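Local coordinates for tryparedoxin (PDB 3S9F), which probably works as a thioredoxin-fold disulfide reductase, passing electrons through a redox-active cysteine pair in the hydroperoxide-detoxifying pathway of Leishmania, at residues 70-73 / 74-78; 99-103 / 104-108; 152-156 / 157-161. All blocks are in the same frame, centred on the assembly; numbering follows the deposited sequence.

Contact 1 (70-73 / 74-78). With MG (magnesium ion), chain F.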
loop_
_atom_site.group_PDB
_atom_site.type_symbol
_atom_site.label_atom_id
_atom_site.label_comp_id
_atom_site.label_asym_id
_atom_site.label_seq_id
_atom_site.Cartn_x
_atom_site.Cartn_y
_atom_site.Cartn_z
ATOM N N LEU A 70 2.246 -19.890 17.992
ATOM C CA LEU A 70 2.803 -19.275 16.779
ATOM C C LEU A 70 4.127 -18.547 17.067
ATOM O O LEU A 70 5.071 -18.640 16.283
ATOM C CB LEU A 70 1.765 -18.346 16.140
ATOM C CG LEU A 70 2.153 -17.757 14.781
ATOM C CD1 LEU A 70 2.436 -18.842 13.739
ATOM C CD2 LEU A 70 1.045 -16.775 14.324
ATOM N N VAL A 71 4.211 -17.847 18.197
ATOM C CA VAL A 71 5.477 -17.192 18.606
ATOM C C VAL A 71 6.619 -18.210 18.721
ATOM O O VAL A 71 7.730 -17.998 18.205
ATOM C CB VAL A 71 5.327 -16.384 19.920
ATOM C CG1 VAL A 71 6.700 -15.960 20.450
ATOM C CG2 VAL A 71 4.488 -15.153 19.678
ATOM N N GLU A 72 6.328 -19.325 19.377
ATOM C CA GLU A 72 7.317 -20.376 19.556
ATOM C C GLU A 72 7.711 -20.987 18.196
ATOM O O GLU A 72 8.894 -21.208 17.935
ATOM C CB GLU A 72 6.775 -21.431 20.519
ATOM C CG GLU A 72 7.805 -22.401 21.053
ATOM C CD GLU A 72 7.175 -23.599 21.773
ATOM O OE1 GLU A 72 5.925 -23.653 21.922
ATOM O OE2 GLU A 72 7.936 -24.495 22.188
ATOM N N PHE A 73 6.722 -21.231 17.336
ATOM C CA PHE A 73 6.975 -21.809 16.014
ATOM C C PHE A 73 7.849 -20.891 15.160
ATOM O O PHE A 73 8.784 -21.353 14.508
ATOM C CB PHE A 73 5.667 -22.122 15.266
ATOM C CG PHE A 73 5.884 -22.855 13.965
ATOM C CD1 PHE A 73 5.818 -22.179 12.742
ATOM C CD2 PHE A 73 6.181 -24.219 13.965
ATOM C CE1 PHE A 73 6.037 -22.869 11.538
ATOM C CE2 PHE A 73 6.398 -24.913 12.776
ATOM C CZ PHE A 73 6.323 -24.236 11.557
ATOM N N TYR A 74 7.529 -19.595 15.165
ATOM C CA TYR A 74 8.327 -18.576 14.474
ATOM C C TYR A 74 9.783 -18.472 14.970
ATOM O O TYR A 74 10.730 -18.490 14.166
ATOM C CB TYR A 74 7.650 -17.239 14.646
ATOM C CG TYR A 74 8.315 -16.081 13.953
ATOM C CD1 TYR A 74 7.877 -15.647 12.698
ATOM C CD2 TYR A 74 9.343 -15.382 14.581
ATOM C CE1 TYR A 74 8.462 -14.545 12.086
ATOM C CE2 TYR A 74 9.952 -14.295 13.978
ATOM C CZ TYR A 74 9.493 -13.865 12.738
ATOM O OH TYR A 74 10.081 -12.764 12.168
ATOM N N GLU A 75 9.960 -18.351 16.283
ATOM C CA GLU A 75 11.314 -18.245 16.854
ATOM C C GLU A 75 12.195 -19.418 16.440
ATOM O O GLU A 75 13.357 -19.235 16.085
ATOM C CB GLU A 75 11.255 -18.102 18.374
ATOM C CG GLU A 75 10.718 -16.729 18.788
ATOM C CD GLU A 75 10.363 -16.631 20.254
ATOM O OE1 GLU A 75 10.489 -17.634 20.986
ATOM O OE2 GLU A 75 9.936 -15.533 20.675
ATOM N N LYS A 76 11.605 -20.607 16.436
ATOM C CA LYS A 76 12.303 -21.849 16.125
ATOM C C LYS A 76 12.564 -22.103 14.636
ATOM O O LYS A 76 13.604 -22.681 14.284
ATOM C CB LYS A 76 11.498 -23.017 16.681
ATOM C CG LYS A 76 11.641 -23.227 18.179
ATOM C CD LYS A 76 10.924 -24.513 18.573
ATOM C CE LYS A 76 10.402 -24.449 19.990
ATOM N NZ LYS A 76 9.268 -25.404 20.168
ATOM N N HIS A 77 11.642 -21.675 13.773
ATOM C CA HIS A 77 11.624 -22.109 12.369
ATOM C C HIS A 77 11.631 -21.017 11.293
ATOM O O HIS A 77 11.805 -21.339 10.120
ATOM C CB HIS A 77 10.414 -23.009 12.102
ATOM C CG HIS A 77 10.392 -24.261 12.917
ATOM N ND1 HIS A 77 11.157 -25.365 12.606
ATOM C CD2 HIS A 77 9.691 -24.586 14.025
ATOM C CE1 HIS A 77 10.935 -26.315 13.496
ATOM N NE2 HIS A 77 10.049 -25.868 14.367
ATOM N N HIS A 78 11.429 -19.749 11.652
ATOM C CA HIS A 78 11.280 -18.733 10.586
ATOM C C HIS A 78 12.533 -18.609 9.699
ATOM O O HIS A 78 12.414 -18.353 8.507
ATOM C CB HIS A 78 10.756 -17.382 11.095
ATOM C CG HIS A 78 11.804 -16.478 11.670
ATOM N ND1 HIS A 78 12.303 -16.631 12.944
ATOM C CD2 HIS A 78 12.395 -15.369 11.165
ATOM C CE1 HIS A 78 13.184 -15.677 13.187
ATOM N NE2 HIS A 78 13.252 -14.890 12.127
HETATM MG MG MG F . 14.159 -13.082 11.854
HETATM O O HOH W 1 12.722 -12.514 9.931
HETATM O O HOH W 2 12.508 -11.897 12.424
HETATM O O HOH W 3 15.230 -11.096 11.529
HETATM O O HOH W 4 15.071 -13.678 10.265
HETATM O O HOH W 5 16.378 -14.332 12.378
#
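The C-terminal turns of helix 61-77, the helix of the beta-alpha-beta unit between strands 50-56 and 83-89 of the thioredoxin fold, hold three pairs of side chains four residues apart, Val71 with Glu75, Glu72 with Lys76 and Phe73 with His77, and end at a magnesium site. Glu72 and Lys76 run alongside each other on the exposed surface. Their salt bridge is short, Lys76 NZ lying 2.6 Å from Glu72 OE2, and the ammonium group comes from above the carboxylate plane, 54° out of it. Phe73 crosses His77 at about a right angle between side-chain directions. The imidazole leans over the rim of one phenyl face, planes inclined at 34°, and Phe73 CD2 is 3.5 Å from His77 CD2. Val71 CG1, anti to the backbone N (chi1 169°), lies beside the Glu75 carboxylate, 3.3 Å from Glu75 OE2.

At the last turn Tyr74 O accepts two bonds from His78, the N-H of its backbone and ring ND1 at 2.7 Å from Tyr74 O, which reach it from opposite faces of the carbonyl plane. The His78 ring lies over the centre of the Tyr74 ring, His78 CG 3.6 Å above it. His78 NE2 binds the magnesium ion at 2.0 Å; five waters, two of them at long distances, and one atom from elsewhere in the structure are its other ligands. Water 2, one of these ligands, donates to Tyr74 OH at 2.6 Å; the same hydroxyl is hydrogen-bonded to Glu84 of strand 83-89.

With ND1 engaged by the Tyr74 carbonyl and NE2 on the metal, both ring nitrogens of His78 are used. The rotation of the imidazole is therefore fixed, and the ring should be neutral, its proton on ND1.

Contact 2 (99-103 / 104-108)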
loop_
_atom_site.group_PDB
_atom_site.type_symbol
_atom_site.label_atom_id
_atom_site.label_comp_id
_atom_site.label_asym_id
_atom_site.label_seq_id
_atom_site.Cartn_x
_atom_site.Cartn_y
_atom_site.Cartn_z
ATOM N N ALA A 99 0.121 -3.368 23.148
ATOM C CA ALA A 99 0.320 -4.353 24.255
ATOM C C ALA A 99 0.455 -5.767 23.670
ATOM O O ALA A 99 1.280 -6.581 24.124
ATOM C CB ALA A 99 -0.832 -4.306 25.246
ATOM N N TYR A 100 -0.399 -6.052 22.693
ATOM C CA TYR A 100 -0.448 -7.357 22.026
ATOM C C TYR A 100 0.710 -7.571 21.067
ATOM O O TYR A 100 1.349 -8.628 21.083
ATOM C CB TYR A 100 -1.811 -7.528 21.328
ATOM C CG TYR A 100 -2.122 -8.917 20.779
ATOM C CD1 TYR A 100 -1.746 -10.080 21.467
ATOM C CD2 TYR A 100 -2.833 -9.052 19.598
ATOM C CE1 TYR A 100 -2.057 -11.361 20.936
ATOM C CE2 TYR A 100 -3.162 -10.312 19.075
ATOM C CZ TYR A 100 -2.777 -11.439 19.751
ATOM O OH TYR A 100 -3.112 -12.661 19.246
ATOM N N TYR A 101 0.998 -6.574 20.236
ATOM C CA TYR A 101 2.089 -6.716 19.275
ATOM C C TYR A 101 3.434 -6.841 19.995
ATOM O O TYR A 101 4.353 -7.501 19.514
ATOM C CB TYR A 101 2.121 -5.536 18.301
ATOM C CG TYR A 101 3.303 -5.593 17.348
ATOM C CD1 TYR A 101 3.494 -6.687 16.483
ATOM C CD2 TYR A 101 4.222 -4.545 17.303
ATOM C CE1 TYR A 101 4.581 -6.721 15.602
ATOM C CE2 TYR A 101 5.316 -4.575 16.444
ATOM C CZ TYR A 101 5.486 -5.664 15.598
ATOM O OH TYR A 101 6.567 -5.701 14.753
ATOM N N ALA A 102 3.529 -6.248 21.178
ATOM C CA ALA A 102 4.752 -6.354 21.999
ATOM C C ALA A 102 5.138 -7.799 22.329
ATOM O O ALA A 102 6.312 -8.093 22.587
ATOM C CB ALA A 102 4.586 -5.551 23.310
ATOM N N LYS A 103 4.146 -8.687 22.328
ATOM C CA LYS A 103 4.354 -10.111 22.610
ATOM C C LYS A 103 4.864 -10.881 21.375
ATOM O O LYS A 103 5.223 -12.056 21.473
ATOM C CB LYS A 103 3.044 -10.726 23.106
ATOM C CG LYS A 103 2.600 -10.138 24.445
ATOM C CD LYS A 103 1.292 -10.731 24.925
ATOM C CE LYS A 103 1.106 -10.409 26.393
ATOM N NZ LYS A 103 -0.277 -10.661 26.854
ATOM N N MET A 104 4.879 -10.218 20.225
ATOM C CA MET A 104 5.215 -10.882 18.950
ATOM C C MET A 104 6.595 -10.511 18.437
ATOM O O MET A 104 7.007 -9.358 18.553
ATOM C CB MET A 104 4.176 -10.521 17.890
ATOM C CG MET A 104 2.777 -10.915 18.285
ATOM S SD MET A 104 1.592 -10.138 17.188
ATOM C CE MET A 104 0.105 -10.704 17.959
ATOM N N PRO A 105 7.301 -11.472 17.863
ATOM C CA PRO A 105 8.660 -11.254 17.357
ATOM C C PRO A 105 8.708 -10.875 15.885
ATOM O O PRO A 105 9.777 -10.666 15.346
ATOM C CB PRO A 105 9.300 -12.626 17.514
ATOM C CG PRO A 105 8.197 -13.562 17.448
ATOM C CD PRO A 105 7.014 -12.895 18.052
ATOM N N TRP A 106 7.549 -10.809 15.254
ATOM C CA TRP A 106 7.470 -10.552 13.832
ATOM C C TRP A 106 7.072 -9.117 13.465
ATOM O O TRP A 106 7.240 -8.213 14.246
ATOM C CB TRP A 106 6.549 -11.578 13.173
ATOM C CG TRP A 106 5.260 -11.728 13.850
ATOM C CD1 TRP A 106 4.254 -10.826 13.878
ATOM C CD2 TRP A 106 4.805 -12.855 14.599
ATOM N NE1 TRP A 106 3.204 -11.306 14.596
ATOM C CE2 TRP A 106 3.516 -12.557 15.049
ATOM C CE3 TRP A 106 5.364 -14.083 14.940
ATOM C CZ2 TRP A 106 2.786 -13.431 15.816
ATOM C CZ3 TRP A 106 4.638 -14.942 15.684
ATOM C CH2 TRP A 106 3.364 -14.617 16.126
ATOM N N LEU A 107 6.566 -8.937 12.250
ATOM C CA LEU A 107 6.219 -7.620 11.717
ATOM C C LEU A 107 4.749 -7.256 11.902
ATOM O O LEU A 107 3.961 -8.094 12.204
ATOM C CB LEU A 107 6.501 -7.583 10.217
ATOM C CG LEU A 107 7.889 -8.009 9.729
ATOM C CD1 LEU A 107 8.049 -7.902 8.240
ATOM C CD2 LEU A 107 8.891 -7.176 10.413
ATOM N N SER A 108 4.402 -5.998 11.675
ATOM C CA SER A 108 2.968 -5.631 11.694
ATOM C C SER A 108 2.655 -4.572 10.656
ATOM O O SER A 108 3.443 -3.698 10.360
ATOM C CB SER A 108 2.531 -5.119 13.093
ATOM O OG SER A 108 1.129 -4.860 13.147
#
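Met104 reaches back over Tyr100 and beside Tyr101 where helix 94-101 gives way to strand 107-108, in the second beta-alpha-beta unit of the thioredoxin fold, which starts from strand 83-89. A type I beta turn from Tyr101 to Met104 reverses the chain, closed by Met104 N to Tyr101 O at 2.9 Å.

The inner side is tightly packed. The Met104 chain, extended beyond CG, carries its methyl over the middle of the Tyr100 ring, Met104 CE standing 3.5 Å from the Tyr100 centroid and 14° off the ring normal. This is a CH-pi contact. Met104 SD makes Met-aromatic contacts with both tyrosines, lying higher above the same Tyr100 face and at the edge of Tyr101, 4.0 Å from Tyr101 CD1. The indole of Trp106 receives Met104 CB and Pro105 CD on one face and meets the Tyr74 ring edge-to-face. Tyr100 OH, hydrogen-bonded to Thr67 and Ser56, anchors the far end of its ring, and the side chain also touches Cys63 of the CxxC pair, which can form a disulfide with Cys60.

The outer side is looser: Ala102 and Lys103 are exposed on the turn, and the extended Lys103 side chain leads away from the residues that follow.

Tyr101 links turn and strand. With CG anti to the backbone N (chi1 176°), its ring extends toward the start of the strand, and Ser108 CB covers one face, offset toward the rim, 3.6 Å from Tyr101 CE1. The phenol donates to the backbone of Trp106 and also bonds Gln37 N, so two bonds hold the hydroxyl, and Gln37 NE2 bonds the same Trp106 O. Tyr101 OH meets Trp106 O at 2.6 Å, in the carbonyl plane and on a lone pair of that oxygen.

Contact 3 (152-156 / 157-161)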
loop_
_atom_site.group_PDB
_atom_site.type_symbol
_atom_site.label_atom_id
_atom_site.label_comp_id
_atom_site.label_asym_id
_atom_site.label_seq_id
_atom_site.Cartn_x
_atom_site.Cartn_y
_atom_site.Cartn_z
ATOM N N THR A 152 -1.418 -26.216 14.718
ATOM C CA THR A 152 -1.772 -26.888 15.973
ATOM C C THR A 152 -1.641 -28.410 15.883
ATOM O O THR A 152 -1.310 -29.066 16.866
ATOM C CB THR A 152 -3.184 -26.516 16.473
ATOM O OG1 THR A 152 -4.173 -27.187 15.685
ATOM C CG2 THR A 152 -3.394 -25.012 16.386
ATOM N N GLN A 153 -1.885 -28.954 14.691
ATOM C CA GLN A 153 -1.790 -30.391 14.448
ATOM C C GLN A 153 -0.371 -30.835 14.057
ATOM O O GLN A 153 -0.031 -32.010 14.164
ATOM C CB GLN A 153 -2.783 -30.797 13.357
ATOM C CG GLN A 153 -4.238 -30.526 13.715
ATOM C CD GLN A 153 -5.218 -31.342 12.889
ATOM O OE1 GLN A 153 -5.041 -31.531 11.682
ATOM N NE2 GLN A 153 -6.262 -31.837 13.542
ATOM N N ASP A 154 0.459 -29.891 13.615
ATOM C CA ASP A 154 1.819 -30.192 13.157
ATOM C C ASP A 154 2.788 -29.199 13.798
ATOM O O ASP A 154 3.397 -28.371 13.096
ATOM C CB ASP A 154 1.858 -30.136 11.614
ATOM C CG ASP A 154 3.255 -30.298 11.030
ATOM O OD1 ASP A 154 4.070 -31.075 11.573
ATOM O OD2 ASP A 154 3.537 -29.636 10.002
ATOM N N PRO A 155 2.913 -29.241 15.143
ATOM C CA PRO A 155 3.690 -28.209 15.844
ATOM C C PRO A 155 5.168 -28.185 15.432
ATOM O O PRO A 155 5.842 -27.165 15.608
ATOM C CB PRO A 155 3.532 -28.596 17.328
ATOM C CG PRO A 155 3.281 -30.073 17.304
ATOM C CD PRO A 155 2.424 -30.279 16.076
ATOM N N MET A 156 5.659 -29.288 14.869
ATOM C CA MET A 156 7.044 -29.338 14.400
ATOM C C MET A 156 7.231 -28.726 13.020
ATOM O O MET A 156 8.366 -28.494 12.608
ATOM C CB MET A 156 7.586 -30.775 14.412
ATOM C CG MET A 156 7.524 -31.448 15.765
ATOM S SD MET A 156 8.419 -30.515 17.023
ATOM C CE MET A 156 7.086 -29.803 17.988
ATOM N N GLY A 157 6.131 -28.489 12.310
ATOM C CA GLY A 157 6.176 -27.901 10.952
ATOM C C GLY A 157 6.700 -28.883 9.914
ATOM O O GLY A 157 7.249 -28.492 8.887
ATOM N N GLU A 158 6.541 -30.172 10.199
ATOM C CA GLU A 158 6.988 -31.212 9.280
ATOM C C GLU A 158 6.243 -31.149 7.950
ATOM O O GLU A 158 6.780 -31.564 6.923
ATOM C CB GLU A 158 6.865 -32.590 9.922
ATOM C CG GLU A 158 7.773 -32.772 11.130
ATOM C CD GLU A 158 7.912 -34.212 11.559
ATOM O OE1 GLU A 158 6.988 -35.017 11.308
ATOM O OE2 GLU A 158 8.956 -34.537 12.160
ATOM N N GLN A 159 5.022 -30.608 7.962
ATOM C CA GLN A 159 4.246 -30.456 6.727
ATOM C C GLN A 159 4.108 -29.005 6.253
ATOM O O GLN A 159 3.296 -28.714 5.364
ATOM C CB GLN A 159 2.867 -31.095 6.885
ATOM C CG GLN A 159 2.924 -32.582 7.142
ATOM C CD GLN A 159 1.557 -33.203 7.350
ATOM O OE1 GLN A 159 0.586 -32.858 6.670
ATOM N NE2 GLN A 159 1.475 -34.136 8.285
ATOM N N PHE A 160 4.894 -28.114 6.859
ATOM C CA PHE A 160 4.980 -26.709 6.441
ATOM C C PHE A 160 5.280 -26.638 4.931
ATOM O O PHE A 160 6.135 -27.375 4.439
ATOM C CB PHE A 160 6.101 -26.013 7.223
ATOM C CG PHE A 160 6.309 -24.575 6.840
ATOM C CD1 PHE A 160 5.659 -23.563 7.541
ATOM C CD2 PHE A 160 7.143 -24.226 5.775
ATOM C CE1 PHE A 160 5.839 -22.220 7.180
ATOM C CE2 PHE A 160 7.325 -22.887 5.410
ATOM C CZ PHE A 160 6.666 -21.886 6.121
ATOM N N PRO A 161 4.631 -25.715 4.187
ATOM C CA PRO A 161 3.738 -24.648 4.591
ATOM C C PRO A 161 2.260 -24.999 4.501
ATOM O O PRO A 161 1.449 -24.093 4.307
ATOM C CB PRO A 161 4.073 -23.548 3.570
ATOM C CG PRO A 161 4.270 -24.354 2.285
ATOM C CD PRO A 161 4.921 -25.661 2.740
#
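Asp154 lays its carboxylate against the backbone N-H groups of Glu158 and Gln159, just after helix 147-153. The chain here makes two consecutive type I beta turns, Asp154 to Gly157 and Gly157 to Phe160. The first is closed by Gly157 N to Asp154 O at 2.8 Å, and the carboxylate bridges from this turn to the second. The side chain has CG anti to its own N (chi1 174°), which carries the group over to the N-H groups of the second turn. Asp154 OD1 uses its syn lone pair for Glu158 N at 3.0 Å, a bent bond with an angle of 133° at the hydrogen. Asp154 OD2, besides taking the N-H of Gln159, accepts from Trp162 NE1, so both oxygens are engaged and the carboxylate is held against rotation. These N-H donors should favour its charged form.

Gly157, at positive phi (72°), joins the two turns. Beside it Met156 CB lies 3.8 Å from Glu158 CG on the exposed side, while the Phe160 ring turns away to pack on Phe73 of helix 61-77 and on Phe83. The straighter of the two backbone bonds to the carboxylate is Gln159 N to Asp154 OD2, 2.7 Å long, met on the syn side and 31° out of the carboxylate plane.

How the contacts relate
The three contacts follow one another along the chain, and contact 1 is the one the other two both touch. Its helix 61-77 meets contact 2 through Tyr74 and Leu70, which pack on Pro105 and Trp106, so the turn leading into strand 107-108 lies against that helix. On another side, Phe73 and His77 pack on the backbone of Pro155, Met156 and Gly157 in contact 3. Centres of contacts 1 and 2 are about 13 Å apart, those of 1 and 3 about 11 Å. Contacts 2 and 3 do not touch, with centres about 22 Å apart. Helix 61-77, whose start carries the Cys60/Cys63 pair, thus lies between the turn before strand 107-108 and the turns after helix 147-153.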